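Local coordinates for genome polyprotein (Chicken sicinivirus JSY, PDB 6QWT) that includes, in this C-terminal piece, the 3D RNA-dependent RNA polymerase, which probably copies the viral RNA genome, at residues A110-P113 with W114-L118; A178-H181 with A182-G186; E372-I376 with H377-F381; P342-H345 with P346-A350. One frame throughout, in Å; residues are numbered along the deposited sequence.

In the fold
The four contacts come along the chain in the order 1, 2, 4, 3 and form two groups on opposite sides of the chain's centre. Contacts 1 and 2, with centres about 12 Å apart, touch, the 110-118 loop leaning on the start of helix 180-189; by analogy with other picornaviral polymerases this is the fingers. Contacts 4 and 3, centres about 14 Å apart, also touch (Glu372 O against His345 CD2) and probably belong to the palm: contact 4 starts helix 346-356 after strand 335-340, and contact 3 lies in the loop between strands 360-362 and 384-388. Centres of different groups are about 38 to 46 Å apart, consistent with their lying in different subdomains.

Contact 1 (A110-P113 with W114-L118); sequences AGYP and WCLTL. Unlike the reference sequence in segment 114-118: Leu118 (reference Arg).
Ala110 and Trp114 pack methyl to methylene, CB to CB 3.6 Å apart, at the base of the indole. Next to them Pro113, which follows a cis peptide bond, is wedged between two aromatic side chains: its CD lies over one face of the Trp114 ring, 4.2 Å from CD1, while its CB sits above the Tyr112 ring, offset toward the rim. With CG beside the backbone N (chi1 -42°), the indole runs alongside the proline, pointing the same way. Farther out, CE1 of Tyr112 meets CD2 of Leu116. The Ser-Ala-Gly-Tyr-Pro sequence, beginning at Ser109, matches motif G of picornaviral polymerases, a fingers element that in relatives borders the template channel. Here the chain doubles back as a tight turn closed by Cys115 N donating to Gly111 O (2.6 Å, N-H...O 161°), the donor standing above the carbonyl plane. SG of Cys115 comes within 3.4 Å of the same Gly111 O. Outside the turn, the Trp114 indole N-H has its partner in His181, and Tyr112 OH in Pro11 O. At the polar edge, one water accepts from Ala110 N (2.9 Å) and donates to Leu118 O; a second donates to Pro113 O (2.6 Å) while also bonding Thr117 OG1.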
loop_
_atom_site.group_PDB
_atom_site.type_symbol
_atom_site.label_atom_id
_atom_site.label_comp_id
_atom_site.label_asym_id
_atom_site.label_seq_id
_atom_site.Cartn_x
_atom_site.Cartn_y
_atom_site.Cartn_z
ATOM N N ALA A 110 9.124 16.513 -0.579
ATOM C CA ALA A 110 8.148 17.567 -0.344
ATOM C C ALA A 110 7.123 17.681 -1.464
ATOM O O ALA A 110 6.117 18.379 -1.293
ATOM C CB ALA A 110 8.857 18.908 -0.151
ATOM N N GLY A 111 7.348 17.014 -2.596
ATOM C CA GLY A 111 6.403 17.038 -3.690
ATOM C C GLY A 111 6.456 18.328 -4.483
ATOM O O GLY A 111 7.169 19.279 -4.157
ATOM N N TYR A 112 5.662 18.353 -5.554
ATOM C CA TYR A 112 5.639 19.475 -6.482
ATOM C C TYR A 112 4.782 20.615 -5.927
ATOM O O TYR A 112 3.684 20.373 -5.422
ATOM C CB TYR A 112 5.092 19.031 -7.837
ATOM C CG TYR A 112 5.416 19.993 -8.948
ATOM C CD1 TYR A 112 6.646 19.948 -9.590
ATOM C CD2 TYR A 112 4.502 20.962 -9.342
ATOM C CE1 TYR A 112 6.955 20.837 -10.599
ATOM C CE2 TYR A 112 4.800 21.852 -10.349
ATOM C CZ TYR A 112 6.029 21.785 -10.974
ATOM O OH TYR A 112 6.329 22.668 -11.978
ATOM N N PRO A 113 5.245 21.874 -6.028
ATOM C CA PRO A 113 6.510 22.276 -6.657
ATOM C C PRO A 113 7.687 22.399 -5.690
ATOM O O PRO A 113 8.771 22.791 -6.125
ATOM C CB PRO A 113 6.166 23.646 -7.246
ATOM C CG PRO A 113 5.210 24.221 -6.242
ATOM C CD PRO A 113 4.430 23.048 -5.663
ATOM N N TRP A 114 7.476 22.075 -4.409
ATOM C CA TRP A 114 8.535 22.241 -3.417
ATOM C C TRP A 114 9.768 21.415 -3.768
ATOM O O TRP A 114 10.901 21.899 -3.658
ATOM C CB TRP A 114 8.027 21.853 -2.028
ATOM C CG TRP A 114 6.645 22.339 -1.705
ATOM C CD1 TRP A 114 5.476 21.647 -1.858
ATOM C CD2 TRP A 114 6.289 23.614 -1.156
ATOM N NE1 TRP A 114 4.416 22.418 -1.447
ATOM C CE2 TRP A 114 4.887 23.630 -1.011
ATOM C CE3 TRP A 114 7.017 24.745 -0.778
ATOM C CZ2 TRP A 114 4.200 24.730 -0.504
ATOM C CZ3 TRP A 114 6.334 25.838 -0.274
ATOM C CH2 TRP A 114 4.939 25.823 -0.142
ATOM N N CYS A 115 9.568 20.173 -4.213
ATOM C CA CYS A 115 10.657 19.230 -4.455
ATOM C C CYS A 115 11.582 19.686 -5.578
ATOM O O CYS A 115 12.495 18.956 -5.980
ATOM C CB CYS A 115 10.087 17.854 -4.789
ATOM S SG CYS A 115 9.246 17.831 -6.381
ATOM N N LEU A 116 11.344 20.885 -6.099
ATOM C CA LEU A 116 12.181 21.469 -7.133
ATOM C C LEU A 116 13.394 22.187 -6.561
ATOM O O LEU A 116 14.464 22.174 -7.180
ATOM C CB LEU A 116 11.349 22.446 -7.965
ATOM C CG LEU A 116 11.612 22.593 -9.459
ATOM C CD1 LEU A 116 11.776 21.238 -10.114
ATOM C CD2 LEU A 116 10.460 23.359 -10.086
ATOM N N THR A 117 13.248 22.816 -5.391
ATOM C CA THR A 117 14.324 23.596 -4.795
ATOM C C THR A 117 14.446 23.379 -3.290
ATOM O O THR A 117 15.235 24.080 -2.645
ATOM C CB THR A 117 14.120 25.098 -5.057
ATOM O OG1 THR A 117 12.891 25.525 -4.454
ATOM C CG2 THR A 117 14.081 25.401 -6.549
ATOM N N LEU A 118 13.702 22.438 -2.713
ATOM C CA LEU A 118 13.519 22.404 -1.270
ATOM C C LEU A 118 13.128 20.999 -0.838
ATOM O O LEU A 118 12.421 20.289 -1.557
ATOM C CB LEU A 118 12.445 23.410 -0.841
ATOM C CG LEU A 118 12.680 24.289 0.386
ATOM C CD1 LEU A 118 14.145 24.676 0.507
ATOM C CD2 LEU A 118 11.799 25.529 0.313
HETATM O O HOH W 1 11.641 17.639 -1.608
HETATM O O HOH W 2 10.435 24.746 -5.590
#

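Contact 2 (A178-H181 with A182-G186)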
loop_
_atom_site.group_PDB
_atom_site.type_symbol
_atom_site.label_atom_id
_atom_site.label_comp_id
_atom_site.label_asym_id
_atom_site.label_seq_id
_atom_site.Cartn_x
_atom_site.Cartn_y
_atom_site.Cartn_z
ATOM N N ALA A 178 2.247 12.780 -3.475
ATOM C CA ALA A 178 1.494 14.014 -3.346
ATOM C C ALA A 178 2.356 15.088 -2.687
ATOM O O ALA A 178 3.308 14.777 -1.965
ATOM C CB ALA A 178 0.227 13.774 -2.529
ATOM N N PRO A 179 2.053 16.362 -2.925
ATOM C CA PRO A 179 2.834 17.431 -2.295
ATOM C C PRO A 179 2.505 17.570 -0.814
ATOM O O PRO A 179 1.444 17.159 -0.339
ATOM C CB PRO A 179 2.431 18.684 -3.078
ATOM C CG PRO A 179 1.087 18.369 -3.636
ATOM C CD PRO A 179 1.052 16.885 -3.873
ATOM N N ILE A 180 3.444 18.184 -0.087
ATOM C CA ILE A 180 3.369 18.223 1.373
ATOM C C ILE A 180 2.137 18.997 1.841
ATOM O O ILE A 180 1.509 18.639 2.844
ATOM C CB ILE A 180 4.672 18.803 1.961
ATOM C CG1 ILE A 180 4.602 18.858 3.491
ATOM C CG2 ILE A 180 4.976 20.181 1.373
ATOM C CD1 ILE A 180 4.450 17.499 4.147
ATOM N N HIS A 181 1.761 20.059 1.122
ATOM C CA HIS A 181 0.593 20.829 1.543
ATOM C C HIS A 181 -0.703 20.067 1.291
ATOM O O HIS A 181 -1.671 20.235 2.041
ATOM C CB HIS A 181 0.563 22.196 0.850
ATOM C CG HIS A 181 0.434 22.129 -0.642
ATOM N ND1 HIS A 181 1.459 21.711 -1.463
ATOM C CD2 HIS A 181 -0.594 22.457 -1.462
ATOM C CE1 HIS A 181 1.065 21.770 -2.723
ATOM N NE2 HIS A 181 -0.177 22.218 -2.750
ATOM N N ALA A 182 -0.742 19.222 0.256
ATOM C CA ALA A 182 -1.913 18.376 0.046
ATOM C C ALA A 182 -1.968 17.244 1.063
ATOM O O ALA A 182 -3.060 16.792 1.432
ATOM C CB ALA A 182 -1.913 17.810 -1.372
ATOM N N ILE A 183 -0.810 16.775 1.527
ATOM C CA ILE A 183 -0.788 15.693 2.504
ATOM C C ILE A 183 -1.269 16.188 3.861
ATOM O O ILE A 183 -2.062 15.519 4.535
ATOM C CB ILE A 183 0.622 15.081 2.578
ATOM C CG1 ILE A 183 0.803 14.052 1.461
ATOM C CG2 ILE A 183 0.871 14.446 3.939
ATOM C CD1 ILE A 183 2.224 13.918 0.987
ATOM N N ILE A 184 -0.817 17.373 4.276
ATOM C CA ILE A 184 -1.224 17.911 5.570
ATOM C C ILE A 184 -2.710 18.254 5.568
ATOM O O ILE A 184 -3.419 18.000 6.550
ATOM C CB ILE A 184 -0.350 19.124 5.935
ATOM C CG1 ILE A 184 1.099 18.679 6.147
ATOM C CG2 ILE A 184 -0.872 19.802 7.187
ATOM C CD1 ILE A 184 2.069 19.824 6.327
ATOM N N ALA A 185 -3.211 18.826 4.468
ATOM C CA ALA A 185 -4.645 19.078 4.362
ATOM C C ALA A 185 -5.437 17.778 4.419
ATOM O O ALA A 185 -6.501 17.716 5.045
ATOM C CB ALA A 185 -4.953 19.839 3.074
ATOM N N GLY A 186 -4.929 16.726 3.775
ATOM C CA GLY A 186 -5.613 15.444 3.815
ATOM C C GLY A 186 -5.591 14.814 5.194
ATOM O O GLY A 186 -6.580 14.218 5.630
#
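This is a buried, local contact round the first turn of helix 180-189, which follows strand 174-177 in what are, by analogy with other picornaviral polymerases, the fingers. Pro179 holds the N-cap position, and its carbonyl O receives Ile183 N at 3.0 Å, opening the series of i to i+4 bonds that Ile184 N to Ile180 O (3.0 Å) and Ala185 N to His181 O continue. Three apolar pairs dress this turn. CB of Ala178 rests against CG1 of Ile183 (4.0 Å), whose CD1 reaches back over the cap to 3.3 Å from Ala178 O. Across the cap, CG of the Pro179 ring touches CB of Ala182 at 3.8 Å. Ile180 and Ile184 lie side by side, pointing the same way; Ile180 carries CG1 opposite the backbone N (chi1 180°), which brings it to 3.9 Å from Ile184 CD1. Beyond the turn, Ile184 packs on Ile142 and His181 on Leu138 and Glu141, all from helix 136-147. The imidazole of His181 folds back over its own turn, with Ala182 N over one face and CG 3.3 Å from that N. Its ND1 takes up the indole N-H of Trp114 and so acts as an acceptor, which is consistent with a neutral ring protonated at NE2.

Contact 3 (E372-I376 with H377-F381); sequences ETSSI and HDVTF
A type I beta turn spanning Ser375 to Asp378, overlaid with an ST turn, reverses the chain in the loop just ahead of the Phe-Leu-Lys-Arg sequence that marks motif E of picornaviral polymerases. Asp378 N closes the beta turn by donating to Ser375 O at 3.1 Å, while Val379 N adds only a weak bond to the same oxygen. The ST turn is made by Ser375 OG, which accepts from His377 N (3.1 Å, N-H...O 151°). OG sits between the backbone N and the carbonyl carbon (chi1 81°), a torsion that turns it back toward the following peptides. From there it also gives a weak bond to Asp378 OD1 at 3.3 Å, and Ser375 N donates weakly to the same carboxylate oxygen, so Asp378 bridges side chain and backbone of the serine. On the crest of the turn Ile376 lays its CG2 over the middle of the His377 imidazole, a CH-pi contact with 3.8 Å from CG2 to the ring centroid, only 5° off the normal. A water lies between Ile376 O and Val379 O.

Around the turn, His377 NE2 is hydrogen-bonded to Tyr220 OH of helix 212-222, and Ile376 packs on Phe223. Ser374 pairs by backbone with Val229 and gives its OG a bond to Val229 O, while Val379 sinks among Ala231 of strand 230-235, Leu337 of strand 335-340 and Phe386 of strand 384-388.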
loop_
_atom_site.group_PDB
_atom_site.type_symbol
_atom_site.label_atom_id
_atom_site.label_comp_id
_atom_site.label_asym_id
_atom_site.label_seq_id
_atom_site.Cartn_x
_atom_site.Cartn_y
_atom_site.Cartn_z
ATOM N N GLU A 372 -8.891 -25.328 -5.890
ATOM C CA GLU A 372 -10.247 -25.814 -5.658
ATOM C C GLU A 372 -10.706 -25.494 -4.240
ATOM O O GLU A 372 -11.869 -25.137 -4.019
ATOM C CB GLU A 372 -10.321 -27.316 -5.926
ATOM N N THR A 373 -9.804 -25.611 -3.268
ATOM C CA THR A 373 -10.085 -25.225 -1.893
ATOM C C THR A 373 -8.884 -24.471 -1.339
ATOM O O THR A 373 -7.792 -24.492 -1.916
ATOM C CB THR A 373 -10.416 -26.442 -1.018
ATOM O OG1 THR A 373 -11.118 -26.011 0.155
ATOM C CG2 THR A 373 -9.146 -27.172 -0.605
ATOM N N SER A 374 -9.097 -23.795 -0.212
ATOM C CA SER A 374 -8.043 -23.001 0.404
ATOM C C SER A 374 -8.405 -22.742 1.860
ATOM O O SER A 374 -9.555 -22.426 2.167
ATOM C CB SER A 374 -7.841 -21.676 -0.345
ATOM O OG SER A 374 -7.118 -20.742 0.437
ATOM N N SER A 375 -7.423 -22.875 2.744
ATOM C CA SER A 375 -7.613 -22.643 4.171
ATOM C C SER A 375 -6.672 -21.541 4.646
ATOM O O SER A 375 -5.839 -21.032 3.892
ATOM C CB SER A 375 -7.388 -23.929 4.970
ATOM O OG SER A 375 -6.006 -24.171 5.172
ATOM N N ILE A 376 -6.810 -21.181 5.925
ATOM C CA ILE A 376 -5.939 -20.180 6.527
ATOM C C ILE A 376 -4.480 -20.620 6.503
ATOM O O ILE A 376 -3.580 -19.779 6.607
ATOM C CB ILE A 376 -6.415 -19.865 7.967
ATOM C CG1 ILE A 376 -5.740 -18.602 8.506
ATOM C CG2 ILE A 376 -6.156 -21.042 8.895
ATOM C CD1 ILE A 376 -6.119 -17.338 7.764
ATOM N N HIS A 377 -4.220 -21.920 6.344
ATOM C CA HIS A 377 -2.856 -22.433 6.310
ATOM C C HIS A 377 -2.233 -22.399 4.920
ATOM O O HIS A 377 -1.003 -22.426 4.812
ATOM C CB HIS A 377 -2.818 -23.867 6.847
ATOM C CG HIS A 377 -3.460 -24.024 8.190
ATOM N ND1 HIS A 377 -4.661 -24.677 8.370
ATOM C CD2 HIS A 377 -3.071 -23.606 9.418
ATOM C CE1 HIS A 377 -4.984 -24.656 9.649
ATOM N NE2 HIS A 377 -4.036 -24.011 10.308
ATOM N N ASP A 378 -3.043 -22.352 3.863
ATOM C CA ASP A 378 -2.527 -22.243 2.501
ATOM C C ASP A 378 -2.363 -20.803 2.045
ATOM O O ASP A 378 -1.645 -20.551 1.069
ATOM C CB ASP A 378 -3.459 -22.954 1.518
ATOM C CG ASP A 378 -3.551 -24.438 1.773
ATOM O OD1 ASP A 378 -4.614 -24.891 2.247
ATOM O OD2 ASP A 378 -2.561 -25.149 1.497
ATOM N N VAL A 379 -2.995 -19.870 2.730
ATOM C CA VAL A 379 -3.157 -18.505 2.251
ATOM C C VAL A 379 -1.901 -17.691 2.539
ATOM O O VAL A 379 -1.209 -17.901 3.542
ATOM C CB VAL A 379 -4.413 -17.896 2.910
ATOM C CG1 VAL A 379 -4.056 -16.742 3.835
ATOM C CG2 VAL A 379 -5.439 -17.495 1.864
ATOM N N THR A 380 -1.588 -16.763 1.635
ATOM C CA THR A 380 -0.530 -15.781 1.838
ATOM C C THR A 380 -1.133 -14.383 1.830
ATOM O O THR A 380 -2.030 -14.087 1.034
ATOM C CB THR A 380 0.565 -15.873 0.764
ATOM O OG1 THR A 380 0.038 -15.452 -0.500
ATOM C CG2 THR A 380 1.090 -17.297 0.649
ATOM N N PHE A 381 -0.636 -13.532 2.724
ATOM C CA PHE A 381 -1.096 -12.153 2.850
ATOM C C PHE A 381 0.130 -11.282 3.061
ATOM O O PHE A 381 0.881 -11.499 4.017
ATOM C CB PHE A 381 -2.082 -12.001 4.015
ATOM C CG PHE A 381 -2.732 -10.648 4.093
ATOM C CD1 PHE A 381 -3.346 -10.094 2.980
ATOM C CD2 PHE A 381 -2.734 -9.931 5.280
ATOM C CE1 PHE A 381 -3.948 -8.848 3.048
ATOM C CE2 PHE A 381 -3.334 -8.688 5.356
ATOM C CZ PHE A 381 -3.942 -8.144 4.238
HETATM O O HOH W 3 -1.013 -19.261 5.639
#

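Contact 4 (P342-H345 with P346-A350); sequences PSIH and PSFIA
His345 and Pro346 form the tight part of this contact, at the N-terminus of helix 346-356. CD of Pro346 lies over one face of the imidazole, a CH-pi contact 3.6 Å from the ring centroid. A chi1 of -162° sets the His345 ring beside the carbonyl carbon, so that ND1 faces the first turn and meets Ser347 N at 3.0 Å. The hydrogen bond is nearly straight (163°), though Ser347 N lies 19° out of the ring plane. His345 is thus the N-cap and satisfies an amide of the first turn with its side chain; its carbonyl O takes another, from Phe348 N at 2.9 Å. NE2 is hydrogen-bonded to Pro371 O, so the imidazole is gripped at both nitrogens, which would favour a neutral ring with its proton on NE2. Trp230 meets the same ring edge-to-face.

The other flank is looser. Ile344 crosses Phe348 at an angle, CG2 to CD1 4.0 Å, and its reach to Ile349 CG1 is longer still at 4.4 Å. Ser347 and Phe348 are partly exposed, although His319 packs edge-to-face with the phenyl ring. Ile349, by contrast, turns inward onto Tyr338 and Ala315.

A side chain capping the first turn, followed by proline at the first helical position, is a classic N-terminal helix start. Here it begins the helical link of a beta-alpha-beta crossover from strand 335-340 to the parallel strand 360-362, consistent with motif D in the RRM-like palm of picornaviral polymerases.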
loop_
_atom_site.group_PDB
_atom_site.type_symbol
_atom_site.label_atom_id
_atom_site.label_comp_id
_atom_site.label_asym_id
_atom_site.label_seq_id
_atom_site.Cartn_x
_atom_site.Cartn_y
_atom_site.Cartn_z
ATOM N N PRO A 342 -21.954 -19.534 3.292
ATOM C CA PRO A 342 -21.131 -20.527 2.589
ATOM C C PRO A 342 -19.989 -19.906 1.784
ATOM O O PRO A 342 -20.016 -18.714 1.479
ATOM C CB PRO A 342 -22.135 -21.215 1.658
ATOM C CG PRO A 342 -23.196 -20.192 1.434
ATOM C CD PRO A 342 -23.318 -19.459 2.736
ATOM N N SER A 343 -18.994 -20.723 1.449
ATOM C CA SER A 343 -17.794 -20.223 0.795
ATOM C C SER A 343 -18.090 -19.825 -0.646
ATOM O O SER A 343 -18.672 -20.602 -1.409
ATOM C CB SER A 343 -16.695 -21.282 0.836
ATOM O OG SER A 343 -15.533 -20.838 0.162
ATOM N N ILE A 344 -17.686 -18.613 -1.015
ATOM C CA ILE A 344 -17.801 -18.121 -2.382
ATOM C C ILE A 344 -16.431 -18.230 -3.035
ATOM O O ILE A 344 -15.454 -17.648 -2.548
ATOM C CB ILE A 344 -18.325 -16.677 -2.419
ATOM C CG1 ILE A 344 -19.741 -16.612 -1.843
ATOM C CG2 ILE A 344 -18.297 -16.135 -3.841
ATOM C CD1 ILE A 344 -20.371 -15.238 -1.900
ATOM N N HIS A 345 -16.353 -18.981 -4.127
ATOM C CA HIS A 345 -15.073 -19.214 -4.777
ATOM C C HIS A 345 -14.619 -17.952 -5.510
ATOM O O HIS A 345 -15.446 -17.233 -6.080
ATOM C CB HIS A 345 -15.183 -20.386 -5.752
ATOM C CG HIS A 345 -13.866 -20.978 -6.145
ATOM N ND1 HIS A 345 -13.122 -20.501 -7.205
ATOM C CD2 HIS A 345 -13.168 -22.019 -5.634
ATOM C CE1 HIS A 345 -12.020 -21.219 -7.325
ATOM N NE2 HIS A 345 -12.023 -22.146 -6.383
ATOM N N PRO A 346 -13.319 -17.647 -5.505
ATOM C CA PRO A 346 -12.838 -16.459 -6.230
ATOM C C PRO A 346 -13.093 -16.516 -7.723
ATOM O O PRO A 346 -13.000 -15.476 -8.388
ATOM C CB PRO A 346 -11.335 -16.430 -5.914
ATOM C CG PRO A 346 -11.009 -17.801 -5.425
ATOM C CD PRO A 346 -12.241 -18.300 -4.745
ATOM N N SER A 347 -13.399 -17.692 -8.277
ATOM C CA SER A 347 -13.859 -17.762 -9.661
ATOM C C SER A 347 -15.099 -16.904 -9.865
ATOM O O SER A 347 -15.209 -16.181 -10.862
ATOM C CB SER A 347 -14.153 -19.210 -10.046
ATOM O OG SER A 347 -12.999 -19.838 -10.569
ATOM N N PHE A 348 -16.040 -16.969 -8.921
ATOM C CA PHE A 348 -17.274 -16.199 -9.039
ATOM C C PHE A 348 -16.995 -14.702 -9.008
ATOM O O PHE A 348 -17.575 -13.940 -9.790
ATOM C CB PHE A 348 -18.233 -16.595 -7.916
ATOM C CG PHE A 348 -19.542 -15.865 -7.950
ATOM C CD1 PHE A 348 -19.705 -14.666 -7.268
ATOM C CD2 PHE A 348 -20.617 -16.381 -8.656
ATOM C CE1 PHE A 348 -20.911 -13.994 -7.296
ATOM C CE2 PHE A 348 -21.828 -15.715 -8.682
ATOM C CZ PHE A 348 -21.974 -14.521 -8.004
ATOM N N ILE A 349 -16.120 -14.261 -8.103
ATOM C CA ILE A 349 -15.797 -12.841 -8.013
ATOM C C ILE A 349 -15.077 -12.379 -9.274
ATOM O O ILE A 349 -15.353 -11.293 -9.801
ATOM C CB ILE A 349 -14.969 -12.570 -6.743
ATOM C CG1 ILE A 349 -15.805 -12.853 -5.494
ATOM C CG2 ILE A 349 -14.449 -11.136 -6.723
ATOM C CD1 ILE A 349 -15.063 -12.607 -4.199
ATOM N N ALA A 350 -14.158 -13.201 -9.788
ATOM C CA ALA A 350 -13.444 -12.850 -11.012
ATOM C C ALA A 350 -14.401 -12.678 -12.185
ATOM O O ALA A 350 -14.267 -11.734 -12.972
ATOM C CB ALA A 350 -12.396 -13.918 -11.331
#